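Local structure of putative hydrolase (Bacteroides ovatus, 4HBS) at residues Y353-V359 against S374-S380; W55-V61 against Y395-F399; W73-D77 against Y158-D162; T241-V246 against S293-P298. The protein is a putative hydrolase with a five-bladed beta-propeller fold, which probably acts on carbohydrate, although its substrate is not established. One frame throughout, in Å; residues are numbered along the deposited sequence.

Contact 1 of 4, residues Y353-V359 against S374-S380. With GOL (glycerol), chain D.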
loop_
_atom_site.group_PDB
_atom_site.type_symbol
_atom_site.label_atom_id
_atom_site.label_comp_id
_atom_site.label_asym_id
_atom_site.label_seq_id
_atom_site.Cartn_x
_atom_site.Cartn_y
_atom_site.Cartn_z
ATOM N N TYR A 353 17.886 -6.246 -8.022
ATOM C CA TYR A 353 17.475 -5.048 -7.257
ATOM C C TYR A 353 17.828 -5.229 -5.782
ATOM O O TYR A 353 18.352 -6.284 -5.416
ATOM C CB TYR A 353 15.975 -4.783 -7.454
ATOM C CG TYR A 353 15.095 -5.911 -6.982
ATOM C CD1 TYR A 353 14.762 -6.960 -7.827
ATOM C CD2 TYR A 353 14.590 -5.932 -5.691
ATOM C CE1 TYR A 353 13.916 -7.984 -7.413
ATOM C CE2 TYR A 353 13.783 -6.976 -5.248
ATOM C CZ TYR A 353 13.450 -8.003 -6.113
ATOM O OH TYR A 353 12.684 -9.044 -5.657
ATOM N N GLN A 354 17.581 -4.201 -4.940
ATOM C CA GLN A 354 17.935 -4.265 -3.516
ATOM C C GLN A 354 16.840 -4.913 -2.693
ATOM O O GLN A 354 17.054 -6.015 -2.190
ATOM C CB GLN A 354 18.284 -2.867 -2.948
ATOM C CG GLN A 354 18.869 -2.875 -1.517
ATOM C CD GLN A 354 18.910 -1.497 -0.875
ATOM O OE1 GLN A 354 17.958 -0.731 -0.945
ATOM N NE2 GLN A 354 20.005 -1.159 -0.198
ATOM N N HIS A 355 15.685 -4.241 -2.534
ATOM C CA HIS A 355 14.599 -4.720 -1.676
ATOM C C HIS A 355 13.267 -4.743 -2.362
ATOM O O HIS A 355 12.967 -3.880 -3.173
ATOM C CB HIS A 355 14.446 -3.819 -0.434
ATOM C CG HIS A 355 15.584 -3.894 0.521
ATOM N ND1 HIS A 355 16.090 -2.755 1.122
ATOM C CD2 HIS A 355 16.297 -4.965 0.943
ATOM C CE1 HIS A 355 17.081 -3.163 1.900
ATOM N NE2 HIS A 355 17.246 -4.487 1.825
ATOM N N VAL A 356 12.443 -5.696 -1.972
ATOM C CA VAL A 356 11.069 -5.781 -2.394
ATOM C C VAL A 356 10.295 -5.530 -1.096
ATOM O O VAL A 356 10.665 -6.054 -0.041
ATOM C CB VAL A 356 10.670 -7.078 -3.157
ATOM C CG1 VAL A 356 11.205 -8.340 -2.489
ATOM C CG2 VAL A 356 9.167 -7.152 -3.340
ATOM N N TYR A 357 9.323 -4.648 -1.134
ATOM C CA TYR A 357 8.596 -4.304 0.078
ATOM C C TYR A 357 7.208 -3.827 -0.274
ATOM O O TYR A 357 6.836 -3.865 -1.449
ATOM C CB TYR A 357 9.381 -3.253 0.882
ATOM C CG TYR A 357 9.678 -1.978 0.122
ATOM C CD1 TYR A 357 10.743 -1.907 -0.776
ATOM C CD2 TYR A 357 8.940 -0.823 0.347
ATOM C CE1 TYR A 357 11.012 -0.743 -1.485
ATOM C CE2 TYR A 357 9.219 0.356 -0.330
ATOM C CZ TYR A 357 10.270 0.399 -1.237
ATOM O OH TYR A 357 10.585 1.569 -1.886
HETATM N N MSE A 358 6.407 -3.483 0.741
HETATM C CA MSE A 358 5.054 -3.007 0.545
HETATM C C MSE A 358 4.247 -3.955 -0.348
HETATM O O MSE A 358 3.706 -3.553 -1.387
HETATM C CB MSE A 358 5.090 -1.607 -0.058
HETATM C CG MSE A 358 3.886 -0.795 0.295
HETATM SE SE MSE A 358 3.992 -0.078 2.072
HETATM C CE MSE A 358 5.355 1.321 1.681
ATOM N N VAL A 359 4.193 -5.223 0.044
ATOM C CA VAL A 359 3.419 -6.204 -0.705
ATOM C C VAL A 359 1.985 -5.945 -0.293
ATOM O O VAL A 359 1.606 -6.263 0.837
ATOM C CB VAL A 359 3.895 -7.641 -0.465
ATOM C CG1 VAL A 359 3.083 -8.618 -1.295
ATOM C CG2 VAL A 359 5.375 -7.767 -0.811
ATOM N N SER A 374 0.545 -6.113 -5.315
ATOM C CA SER A 374 1.495 -5.196 -5.934
ATOM C C SER A 374 2.676 -5.017 -5.014
ATOM O O SER A 374 2.489 -4.941 -3.804
ATOM C CB SER A 374 0.843 -3.847 -6.239
ATOM O OG SER A 374 0.782 -2.985 -5.113
ATOM N N THR A 375 3.886 -4.947 -5.575
ATOM C CA THR A 375 5.106 -4.746 -4.806
ATOM C C THR A 375 5.615 -3.335 -4.971
ATOM O O THR A 375 5.036 -2.534 -5.690
ATOM C CB THR A 375 6.188 -5.699 -5.306
ATOM O OG1 THR A 375 6.525 -5.377 -6.661
ATOM C CG2 THR A 375 5.802 -7.136 -5.174
ATOM N N ASN A 376 6.672 -3.030 -4.246
ATOM C CA ASN A 376 7.503 -1.846 -4.370
ATOM C C ASN A 376 8.902 -2.401 -4.420
ATOM O O ASN A 376 9.154 -3.374 -3.710
ATOM C CB ASN A 376 7.340 -0.877 -3.187
ATOM C CG ASN A 376 6.051 -0.105 -3.043
ATOM O OD1 ASN A 376 5.894 0.619 -2.053
ATOM N ND2 ASN A 376 5.102 -0.177 -3.989
ATOM N N THR A 377 9.799 -1.850 -5.263
ATOM C CA THR A 377 11.181 -2.325 -5.345
ATOM C C THR A 377 12.108 -1.146 -5.290
ATOM O O THR A 377 11.687 -0.014 -5.484
ATOM C CB THR A 377 11.407 -3.236 -6.548
ATOM O OG1 THR A 377 10.688 -2.729 -7.668
ATOM C CG2 THR A 377 10.969 -4.660 -6.257
ATOM N N ASP A 378 13.371 -1.435 -4.989
ATOM C CA ASP A 378 14.472 -0.512 -4.677
ATOM C C ASP A 378 15.755 -0.920 -5.361
ATOM O O ASP A 378 16.019 -2.122 -5.420
ATOM C CB ASP A 378 14.757 -0.727 -3.154
ATOM C CG ASP A 378 14.692 0.404 -2.196
ATOM O OD1 ASP A 378 13.968 1.372 -2.473
ATOM O OD2 ASP A 378 15.236 0.256 -1.090
ATOM N N CYS A 379 16.646 0.031 -5.693
ATOM C CA CYS A 379 18.023 -0.308 -6.108
ATOM C C CYS A 379 18.946 0.255 -5.008
ATOM O O CYS A 379 18.551 1.200 -4.312
ATOM C CB CYS A 379 18.366 0.207 -7.500
ATOM S SG CYS A 379 18.088 1.966 -7.734
ATOM N N SER A 380 20.101 -0.387 -4.761
ATOM C CA SER A 380 21.008 0.011 -3.660
ATOM C C SER A 380 21.391 1.481 -3.711
ATOM O O SER A 380 21.285 2.184 -2.703
ATOM C CB SER A 380 22.279 -0.831 -3.670
ATOM O OG SER A 380 21.991 -2.221 -3.719
HETATM C C1 GOL D . 12.583 2.185 1.737
HETATM O O1 GOL D . 11.662 3.041 2.412
HETATM C C2 GOL D . 13.097 1.107 2.664
HETATM O O2 GOL D . 12.091 0.113 2.882
HETATM C C3 GOL D . 14.373 0.470 2.156
HETATM O O3 GOL D . 14.114 -0.554 1.199
HETATM O O HOH W 1 2.448 -1.755 -3.087
#

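Contact 2 of 4, residues W55-V61 against Y395-F399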
loop_
_atom_site.group_PDB
_atom_site.type_symbol
_atom_site.label_atom_id
_atom_site.label_comp_id
_atom_site.label_asym_id
_atom_site.label_seq_id
_atom_site.Cartn_x
_atom_site.Cartn_y
_atom_site.Cartn_z
ATOM N N TRP A 55 3.549 11.167 -13.269
ATOM C CA TRP A 55 3.945 10.051 -12.389
ATOM C C TRP A 55 4.655 9.020 -13.233
ATOM O O TRP A 55 4.083 8.579 -14.223
ATOM C CB TRP A 55 2.740 9.410 -11.676
ATOM C CG TRP A 55 3.137 8.379 -10.664
ATOM C CD1 TRP A 55 3.247 8.549 -9.319
ATOM C CD2 TRP A 55 3.500 7.019 -10.925
ATOM N NE1 TRP A 55 3.683 7.391 -8.726
ATOM C CE2 TRP A 55 3.844 6.433 -9.691
ATOM C CE3 TRP A 55 3.663 6.260 -12.098
ATOM C CZ2 TRP A 55 4.300 5.119 -9.595
ATOM C CZ3 TRP A 55 4.133 4.972 -11.995
ATOM C CH2 TRP A 55 4.420 4.408 -10.757
ATOM N N ASN A 56 5.891 8.667 -12.896
ATOM C CA ASN A 56 6.623 7.671 -13.664
ATOM C C ASN A 56 7.444 6.697 -12.756
ATOM O O ASN A 56 8.328 6.006 -13.247
ATOM C CB ASN A 56 7.510 8.386 -14.699
ATOM C CG ASN A 56 8.577 9.276 -14.115
ATOM O OD1 ASN A 56 9.374 8.846 -13.280
ATOM N ND2 ASN A 56 8.686 10.511 -14.603
ATOM N N GLY A 57 7.086 6.609 -11.478
ATOM C CA GLY A 57 7.771 5.771 -10.497
ATOM C C GLY A 57 7.378 6.154 -9.085
ATOM O O GLY A 57 7.190 7.334 -8.798
ATOM N N GLY A 58 7.223 5.165 -8.214
ATOM C CA GLY A 58 6.741 5.414 -6.867
ATOM C C GLY A 58 6.699 4.243 -5.916
ATOM O O GLY A 58 7.054 3.115 -6.248
ATOM N N ASP A 59 6.215 4.548 -4.733
ATOM C CA ASP A 59 6.206 3.766 -3.500
ATOM C C ASP A 59 4.811 3.804 -2.898
ATOM O O ASP A 59 4.005 4.654 -3.288
ATOM C CB ASP A 59 7.182 4.518 -2.607
ATOM C CG ASP A 59 7.785 3.860 -1.412
ATOM O OD1 ASP A 59 8.713 3.069 -1.602
ATOM O OD2 ASP A 59 7.524 4.344 -0.266
ATOM N N GLY A 60 4.546 2.939 -1.926
ATOM C CA GLY A 60 3.230 2.838 -1.302
ATOM C C GLY A 60 2.314 2.054 -2.213
ATOM O O GLY A 60 2.439 0.832 -2.304
ATOM N N VAL A 61 1.461 2.760 -2.976
ATOM C CA VAL A 61 0.550 2.157 -3.959
ATOM C C VAL A 61 -0.541 1.423 -3.181
ATOM O O VAL A 61 -0.444 0.223 -2.932
ATOM C CB VAL A 61 1.295 1.247 -5.006
ATOM C CG1 VAL A 61 0.368 0.830 -6.134
ATOM C CG2 VAL A 61 2.525 1.961 -5.581
ATOM N N TYR A 395 12.154 1.618 -9.351
ATOM C CA TYR A 395 11.248 2.234 -8.424
ATOM C C TYR A 395 9.826 2.441 -8.960
ATOM O O TYR A 395 9.379 3.568 -9.164
ATOM C CB TYR A 395 11.862 3.556 -8.036
ATOM C CG TYR A 395 11.314 4.105 -6.757
ATOM C CD1 TYR A 395 11.539 3.460 -5.549
ATOM C CD2 TYR A 395 10.600 5.294 -6.742
ATOM C CE1 TYR A 395 11.037 3.961 -4.364
ATOM C CE2 TYR A 395 10.116 5.820 -5.560
ATOM C CZ TYR A 395 10.351 5.158 -4.366
ATOM O OH TYR A 395 9.925 5.673 -3.179
ATOM N N ARG A 396 9.089 1.353 -9.089
ATOM C CA ARG A 396 7.692 1.390 -9.506
ATOM C C ARG A 396 7.036 0.080 -9.131
ATOM O O ARG A 396 7.746 -0.928 -8.927
ATOM C CB ARG A 396 7.520 1.705 -11.012
ATOM C CG ARG A 396 8.544 1.112 -11.930
ATOM C CD ARG A 396 8.253 -0.328 -12.251
ATOM N NE ARG A 396 7.778 -0.457 -13.624
ATOM C CZ ARG A 396 6.525 -0.697 -14.013
ATOM N NH1 ARG A 396 5.562 -0.885 -13.119
ATOM N NH2 ARG A 396 6.232 -0.778 -15.299
ATOM N N PRO A 397 5.683 0.060 -8.996
ATOM C CA PRO A 397 5.033 -1.184 -8.609
ATOM C C PRO A 397 4.972 -2.193 -9.728
ATOM O O PRO A 397 4.956 -1.839 -10.896
ATOM C CB PRO A 397 3.632 -0.740 -8.187
ATOM C CG PRO A 397 3.390 0.506 -8.914
ATOM C CD PRO A 397 4.700 1.148 -9.183
ATOM N N TYR A 398 4.969 -3.451 -9.354
ATOM C CA TYR A 398 4.810 -4.574 -10.267
ATOM C C TYR A 398 3.612 -5.332 -9.732
ATOM O O TYR A 398 3.502 -5.478 -8.516
ATOM C CB TYR A 398 6.090 -5.406 -10.331
ATOM C CG TYR A 398 7.148 -4.738 -11.175
ATOM C CD1 TYR A 398 7.023 -4.669 -12.562
ATOM C CD2 TYR A 398 8.263 -4.140 -10.592
ATOM C CE1 TYR A 398 8.006 -4.074 -13.352
ATOM C CE2 TYR A 398 9.249 -3.529 -11.374
ATOM C CZ TYR A 398 9.125 -3.523 -12.756
ATOM O OH TYR A 398 10.071 -2.922 -13.545
ATOM N N PHE A 399 2.667 -5.705 -10.607
ATOM C CA PHE A 399 1.414 -6.325 -10.204
ATOM C C PHE A 399 1.360 -7.840 -10.478
ATOM O O PHE A 399 1.931 -8.335 -11.456
ATOM C CB PHE A 399 0.264 -5.616 -10.915
ATOM C CG PHE A 399 0.174 -4.163 -10.521
ATOM C CD1 PHE A 399 0.984 -3.208 -11.132
ATOM C CD2 PHE A 399 -0.652 -3.758 -9.483
ATOM C CE1 PHE A 399 0.902 -1.869 -10.774
ATOM C CE2 PHE A 399 -0.711 -2.415 -9.106
ATOM C CZ PHE A 399 0.060 -1.481 -9.764
#

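Contact 3 of 4, residues W73-D77 against Y158-D162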
loop_
_atom_site.group_PDB
_atom_site.type_symbol
_atom_site.label_atom_id
_atom_site.label_comp_id
_atom_site.label_asym_id
_atom_site.label_seq_id
_atom_site.Cartn_x
_atom_site.Cartn_y
_atom_site.Cartn_z
ATOM N N TRP A 73 -6.060 5.837 -5.595
ATOM C CA TRP A 73 -4.686 5.346 -5.432
ATOM C C TRP A 73 -3.883 6.364 -4.669
ATOM O O TRP A 73 -3.927 7.535 -5.049
ATOM C CB TRP A 73 -4.020 5.129 -6.801
ATOM C CG TRP A 73 -4.638 4.053 -7.618
ATOM C CD1 TRP A 73 -5.856 4.085 -8.238
ATOM C CD2 TRP A 73 -4.030 2.815 -7.989
ATOM N NE1 TRP A 73 -6.053 2.929 -8.951
ATOM C CE2 TRP A 73 -4.939 2.139 -8.836
ATOM C CE3 TRP A 73 -2.820 2.183 -7.651
ATOM C CZ2 TRP A 73 -4.678 0.860 -9.338
ATOM C CZ3 TRP A 73 -2.556 0.923 -8.163
ATOM C CH2 TRP A 73 -3.477 0.275 -8.996
ATOM N N SER A 74 -3.133 5.949 -3.629
ATOM C CA SER A 74 -2.240 6.858 -2.903
ATOM C C SER A 74 -0.816 6.358 -3.007
ATOM O O SER A 74 -0.579 5.145 -3.010
ATOM C CB SER A 74 -2.641 7.024 -1.442
ATOM O OG SER A 74 -2.500 5.849 -0.673
ATOM N N PHE A 75 0.135 7.288 -3.105
ATOM C CA PHE A 75 1.549 6.968 -3.232
ATOM C C PHE A 75 2.330 7.727 -2.225
ATOM O O PHE A 75 1.905 8.794 -1.777
ATOM C CB PHE A 75 2.080 7.298 -4.645
ATOM C CG PHE A 75 1.255 6.696 -5.757
ATOM C CD1 PHE A 75 0.101 7.325 -6.205
ATOM C CD2 PHE A 75 1.601 5.469 -6.322
ATOM C CE1 PHE A 75 -0.704 6.736 -7.174
ATOM C CE2 PHE A 75 0.784 4.879 -7.295
ATOM C CZ PHE A 75 -0.359 5.525 -7.718
ATOM N N ASN A 76 3.506 7.190 -1.893
ATOM C CA ASN A 76 4.468 7.784 -0.978
ATOM C C ASN A 76 5.497 8.444 -1.893
ATOM O O ASN A 76 5.081 9.026 -2.915
ATOM C CB ASN A 76 5.030 6.699 -0.026
ATOM C CG ASN A 76 4.019 6.177 0.973
ATOM O OD1 ASN A 76 3.006 6.807 1.259
ATOM N ND2 ASN A 76 4.267 5.001 1.523
ATOM N N ASP A 77 6.806 8.382 -1.581
ATOM C CA ASP A 77 7.816 9.046 -2.393
ATOM C C ASP A 77 7.708 8.597 -3.849
ATOM O O ASP A 77 7.878 7.412 -4.117
ATOM C CB ASP A 77 9.206 8.772 -1.836
ATOM C CG ASP A 77 9.509 9.374 -0.483
ATOM O OD1 ASP A 77 8.612 10.032 0.093
ATOM O OD2 ASP A 77 10.637 9.170 0.018
ATOM N N TYR A 158 4.330 12.931 5.550
ATOM C CA TYR A 158 3.199 12.035 5.683
ATOM C C TYR A 158 3.307 10.927 4.657
ATOM O O TYR A 158 3.634 11.200 3.501
ATOM C CB TYR A 158 1.869 12.799 5.471
ATOM C CG TYR A 158 1.348 13.538 6.692
ATOM C CD1 TYR A 158 1.149 12.877 7.905
ATOM C CD2 TYR A 158 0.974 14.875 6.615
ATOM C CE1 TYR A 158 0.658 13.546 9.027
ATOM C CE2 TYR A 158 0.472 15.550 7.730
ATOM C CZ TYR A 158 0.348 14.890 8.943
ATOM O OH TYR A 158 -0.125 15.542 10.054
ATOM N N TRP A 159 3.009 9.688 5.058
ATOM C CA TRP A 159 2.950 8.571 4.132
ATOM C C TRP A 159 1.591 7.885 4.327
ATOM O O TRP A 159 0.992 7.980 5.401
ATOM C CB TRP A 159 4.144 7.627 4.295
ATOM C CG TRP A 159 5.402 8.068 3.592
ATOM C CD1 TRP A 159 5.504 8.870 2.489
ATOM C CD2 TRP A 159 6.737 7.704 3.944
ATOM N NE1 TRP A 159 6.820 9.016 2.127
ATOM C CE2 TRP A 159 7.599 8.293 2.991
ATOM C CE3 TRP A 159 7.292 6.870 4.934
ATOM C CZ2 TRP A 159 8.979 8.060 2.993
ATOM C CZ3 TRP A 159 8.666 6.705 4.977
ATOM C CH2 TRP A 159 9.492 7.292 4.015
ATOM N N ALA A 160 1.058 7.307 3.243
ATOM C CA ALA A 160 -0.284 6.747 3.200
ATOM C C ALA A 160 -0.565 5.687 4.228
ATOM O O ALA A 160 0.264 4.821 4.474
ATOM C CB ALA A 160 -0.553 6.156 1.829
ATOM N N GLY A 161 -1.744 5.780 4.818
ATOM C CA GLY A 161 -2.327 4.777 5.686
ATOM C C GLY A 161 -3.487 4.262 4.877
ATOM O O GLY A 161 -3.657 4.685 3.724
ATOM N N ASP A 162 -4.286 3.367 5.420
ATOM C CA ASP A 162 -5.431 2.872 4.646
ATOM C C ASP A 162 -6.605 3.884 4.772
ATOM O O ASP A 162 -6.552 4.787 5.612
ATOM C CB ASP A 162 -5.830 1.462 5.118
ATOM C CG ASP A 162 -6.479 0.578 4.077
ATOM O OD1 ASP A 162 -6.952 1.110 3.057
ATOM O OD2 ASP A 162 -6.589 -0.624 4.321
#

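Contact 4 of 4, residues T241-V246 against S293-P298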
loop_
_atom_site.group_PDB
_atom_site.type_symbol
_atom_site.label_atom_id
_atom_site.label_comp_id
_atom_site.label_asym_id
_atom_site.label_seq_id
_atom_site.Cartn_x
_atom_site.Cartn_y
_atom_site.Cartn_z
ATOM N N THR A 241 2.412 -3.408 12.746
ATOM C CA THR A 241 3.473 -4.303 13.154
ATOM C C THR A 241 4.528 -3.512 13.872
ATOM O O THR A 241 4.664 -2.306 13.662
ATOM C CB THR A 241 4.086 -5.097 11.986
ATOM O OG1 THR A 241 4.434 -4.221 10.915
ATOM C CG2 THR A 241 3.178 -6.206 11.499
ATOM N N SER A 242 5.235 -4.194 14.766
ATOM C CA SER A 242 6.365 -3.676 15.533
ATOM C C SER A 242 7.326 -4.851 15.700
ATOM O O SER A 242 6.942 -5.830 16.330
ATOM C CB SER A 242 5.894 -3.117 16.875
ATOM O OG SER A 242 6.923 -2.382 17.523
ATOM N N ASN A 243 8.512 -4.813 15.056
ATOM C CA ASN A 243 9.477 -5.934 15.075
ATOM C C ASN A 243 8.806 -7.230 14.577
ATOM O O ASN A 243 8.901 -8.289 15.208
ATOM C CB ASN A 243 10.119 -6.127 16.454
ATOM C CG ASN A 243 11.198 -5.135 16.717
ATOM O OD1 ASN A 243 12.389 -5.451 16.602
ATOM N ND2 ASN A 243 10.814 -3.906 17.046
ATOM N N TYR A 244 8.090 -7.102 13.441
ATOM C CA TYR A 244 7.386 -8.171 12.737
ATOM C C TYR A 244 6.314 -8.908 13.591
ATOM O O TYR A 244 5.948 -10.036 13.261
ATOM C CB TYR A 244 8.391 -9.157 12.146
ATOM C CG TYR A 244 9.406 -8.488 11.252
ATOM C CD1 TYR A 244 9.085 -8.129 9.948
ATOM C CD2 TYR A 244 10.672 -8.156 11.726
ATOM C CE1 TYR A 244 10.007 -7.479 9.125
ATOM C CE2 TYR A 244 11.606 -7.514 10.912
ATOM C CZ TYR A 244 11.257 -7.141 9.622
ATOM O OH TYR A 244 12.181 -6.533 8.790
ATOM N N LYS A 245 5.762 -8.239 14.629
ATOM C CA LYS A 245 4.678 -8.772 15.467
ATOM C C LYS A 245 3.462 -7.984 15.092
ATOM O O LYS A 245 3.558 -6.763 15.060
ATOM C CB LYS A 245 5.011 -8.650 16.956
ATOM C CG LYS A 245 5.952 -9.752 17.413
ATOM C CD LYS A 245 6.897 -9.333 18.524
ATOM C CE LYS A 245 8.144 -10.183 18.552
ATOM N NZ LYS A 245 9.182 -9.693 17.595
ATOM N N VAL A 246 2.338 -8.656 14.744
ATOM C CA VAL A 246 1.116 -7.990 14.264
ATOM C C VAL A 246 0.166 -7.708 15.405
ATOM O O VAL A 246 -0.337 -8.649 16.006
ATOM C CB VAL A 246 0.394 -8.831 13.185
ATOM C CG1 VAL A 246 -0.830 -8.096 12.646
ATOM C CG2 VAL A 246 1.336 -9.212 12.053
ATOM N N SER A 293 6.223 -16.857 13.918
ATOM C CA SER A 293 6.025 -16.218 12.626
ATOM C C SER A 293 6.349 -14.770 12.712
ATOM O O SER A 293 6.242 -14.155 13.774
ATOM C CB SER A 293 4.583 -16.367 12.173
ATOM O OG SER A 293 4.271 -17.727 11.919
ATOM N N ALA A 294 6.710 -14.211 11.575
ATOM C CA ALA A 294 7.059 -12.809 11.420
ATOM C C ALA A 294 6.531 -12.346 10.100
ATOM O O ALA A 294 6.543 -13.120 9.143
ATOM C CB ALA A 294 8.560 -12.653 11.472
ATOM N N CYS A 295 5.984 -11.143 10.041
ATOM C CA CYS A 295 5.475 -10.616 8.782
ATOM C C CYS A 295 5.350 -9.092 8.860
ATOM O O CYS A 295 5.306 -8.538 9.959
ATOM C CB CYS A 295 4.148 -11.287 8.406
ATOM S SG CYS A 295 2.696 -10.207 8.491
ATOM N N SER A 296 5.303 -8.425 7.698
ATOM C CA SER A 296 5.160 -6.968 7.618
ATOM C C SER A 296 4.023 -6.593 6.662
ATOM O O SER A 296 3.739 -7.327 5.712
ATOM C CB SER A 296 6.465 -6.325 7.167
ATOM O OG SER A 296 6.782 -6.701 5.839
HETATM N N MSE A 297 3.394 -5.432 6.909
HETATM C CA MSE A 297 2.269 -4.924 6.129
HETATM C C MSE A 297 1.175 -6.000 6.008
HETATM O O MSE A 297 0.873 -6.455 4.908
HETATM C CB MSE A 297 2.731 -4.410 4.728
HETATM C CG MSE A 297 3.195 -2.968 4.738
HETATM SE SE MSE A 297 1.833 -1.753 5.388
HETATM C CE MSE A 297 2.949 -0.238 5.884
ATOM N N PRO A 298 0.612 -6.461 7.141
ATOM C CA PRO A 298 -0.421 -7.505 7.074
ATOM C C PRO A 298 -1.724 -6.953 6.527
ATOM O O PRO A 298 -2.192 -5.930 7.013
ATOM C CB PRO A 298 -0.565 -7.929 8.530
ATOM C CG PRO A 298 -0.249 -6.719 9.295
ATOM C CD PRO A 298 0.856 -6.046 8.535
#

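Contact 1 of 4, residues Y353-V359 against S374-S380
Tyr357 and Asn376 face each other across the beta hairpin of strands 356-361 and 371-377, which lies at one edge of a five-stranded blade in the five-bladed propeller. Backbone bonds set the register. These two residues make an antiparallel hydrogen-bonded pair, with Tyr357 N giving to Asn376 O over 2.9 Å and Asn376 N returning a bond to Tyr357 O; Val356 and Thr377 follow as the non-hydrogen-bonded pair. Further along, Gln354 N still bonds to Asp378 O, whereas the bond from Asp378 N to His355 O is weak.

CH-pi contacts come next. A chi1 of 58° sets Tyr357 CG between its own N and C and lays the ring over the partner strand, where Asn376 CB sits under one face, 3.7 Å from the centroid. The Asn376 amide stands nearly upright to that ring, their planes 84° apart. From the other face of the hairpin, Thr377 CG2 lies over the Tyr353 ring.

The polar ends are tied down separately. Asn376 ND2 gives to Thr375 O and OD1 accepts from Gly60 N, so both ends of the amide fix its rotation. A glycerol, probably from the crystallisation liquor, bridges the loops: His355 ND1 donates to its O3 over 3.0 Å, and O3 donates to Asp378 OD2 over 2.7 Å.

Contact 2 of 4, residues W55-V61 against Y395-F399
The Tyr395 side chain runs alongside the backbone of Gly58 and Asp59, and its path is the easiest way into this buried contact. From CB the chain turns with CG anti to the backbone N (chi1 -160°), which carries the ring back along the 55-61 segment. Tyr395 CD2 then lies 3.7 Å from Gly58 N, and Tyr395 CE2 is 3.6 Å from Gly58 CA, so the peptide of this glycine is spread over one face of the ring. On the other rim Tyr395 CE1 comes 3.7 Å from Asp59 OD1. CZ approaches Asp59 CB, with ring and carboxylate planes 17° apart. At the tip OH sits beside Asp59 CB and bonds to Asp77 O. Asp59 OD1 is paired with Tyr357 OH, modelled too short to carry weight. The Tyr395 backbone O takes a weak bond from Gly58 N.

Pro397 fills the apolar side. Its CD meets the edge of the Trp55 indole, 3.6 Å from CH2, and its CG rests 3.7 Å from Val61 CG2. Val61 CG1 turns to Phe399 CZ. Arg396 brings CB to Trp55 CH2; its NE makes a salt bridge with Asp393, and NH2 bonds to Asn46 O.

The 395-399 segment leads into strand 399-403, which pairs with strand 38-42. The contact is thus a beta-propeller interblade junction, between the first four-stranded blade and the blade closed by strands from both chain ends.

Contact 3 of 4, residues W73-D77 against Y158-D162
Asn76 reaches across to Trp159 and Ala160, and its amide oxygen carries the main polar link. With CG anti to its own C (chi1 -69°), the amide swings toward strand 156-165, and OD1 accepts Ala160 N over 2.8 Å with a nearly straight N-H...O angle of 160°, the donor tilted only slightly from the carbonyl plane. A side chain thus takes up a backbone N-H on that strand. Asn76 CB makes a separate CH-pi contact over one face of the Trp159 five-membered ring, 3.8 Å from the centroid.

The indole N-H is satisfied by the next residue. Trp159 NE1 donates to Asp77 OD1 over 2.9 Å; the oxygen lies in the ring plane, yet the indole meets it from above the carboxylate plane. Asp77 OD2 has its own partner in a salt bridge with Arg96. The Asp77 carboxylate is therefore gripped through both oxygens, which pins the indole edge in turn. Backbone bonds from Asn76 to Asp59 and from Trp159 to Gly175 also hold the two segments.

Beside the packing of Asn76 on the indole, Ser74 OG adds a touch on Ala160 CB. Here two successive four-stranded blades meet close to the middle of the molecule, an interblade junction of the beta-propeller.

Contact 4 of 4, residues T241-V246 against S293-P298
Val246 and Pro298 lie alongside one another, running opposite ways, where the hairpin of strands 236-242 and 245-251, closed by a type I' turn from Ser242 to Lys245, leans on the chain entering the next propeller blade. The proline is the bump and the valine fork the hollow: Pro298 CG sits 3.7 Å from Val246 CG1 and 4.0 Å from Val246 CG2. With CG1 anti to the backbone N (chi1 -177°), both methyls of Val246 open toward the ring. Cys295 SG packs on the outer side of the fork, 3.9 Å from Val246 CG2, and Met309 touches Val246, Cys295 and Pro298 alike.

Thr241 CG2 presses on the Pro298 ring from the hairpin side, abutting Pro298 CD at 3.8 Å and resting on Cys295 O. The corner at Met297 lets Cys295 and Pro298 approach the hairpin from different directions.

At the turn the fit is just as close. Ala294 CB nests against Tyr244 CB at 3.6 Å, and Cys295 O lies at the edge of the tyrosine ring, which makes an edge-to-face stack with Trp315. One weak backbone bond, Cys295 N to Tyr244 O at 3.4 Å, crosses here, so shape rather than hydrogen bonding joins the segments. The turn is braced from within: Lys245 curls back and NZ donates to Asn243 O over 2.8 Å, in the carbonyl plane.

Contacts 2 and 3 are buried; contacts 1 and 4 are only partly so, and contact 4 lies farthest from the centre. Contact 1 is made within one blade, by regular strand pairing, while the others join different blades and use little or no backbone pairing: contact 2 mixes proline, valine and tryptophan packing with a tyrosine ring on glycine backbone, contact 3 relies on side-chain hydrogen bonds, and contact 4 is mostly apolar. Contacts 2 and 3 share a sheet, since strands 60-65 and 71-75 are neighbours. Asp59 and Gly60 also tie contact 2 to contact 1. Contact 4 touches contact 1 through the selenomethionines Met297 and Met358, but stays about 6 Å from contact 3 at the nearest atoms.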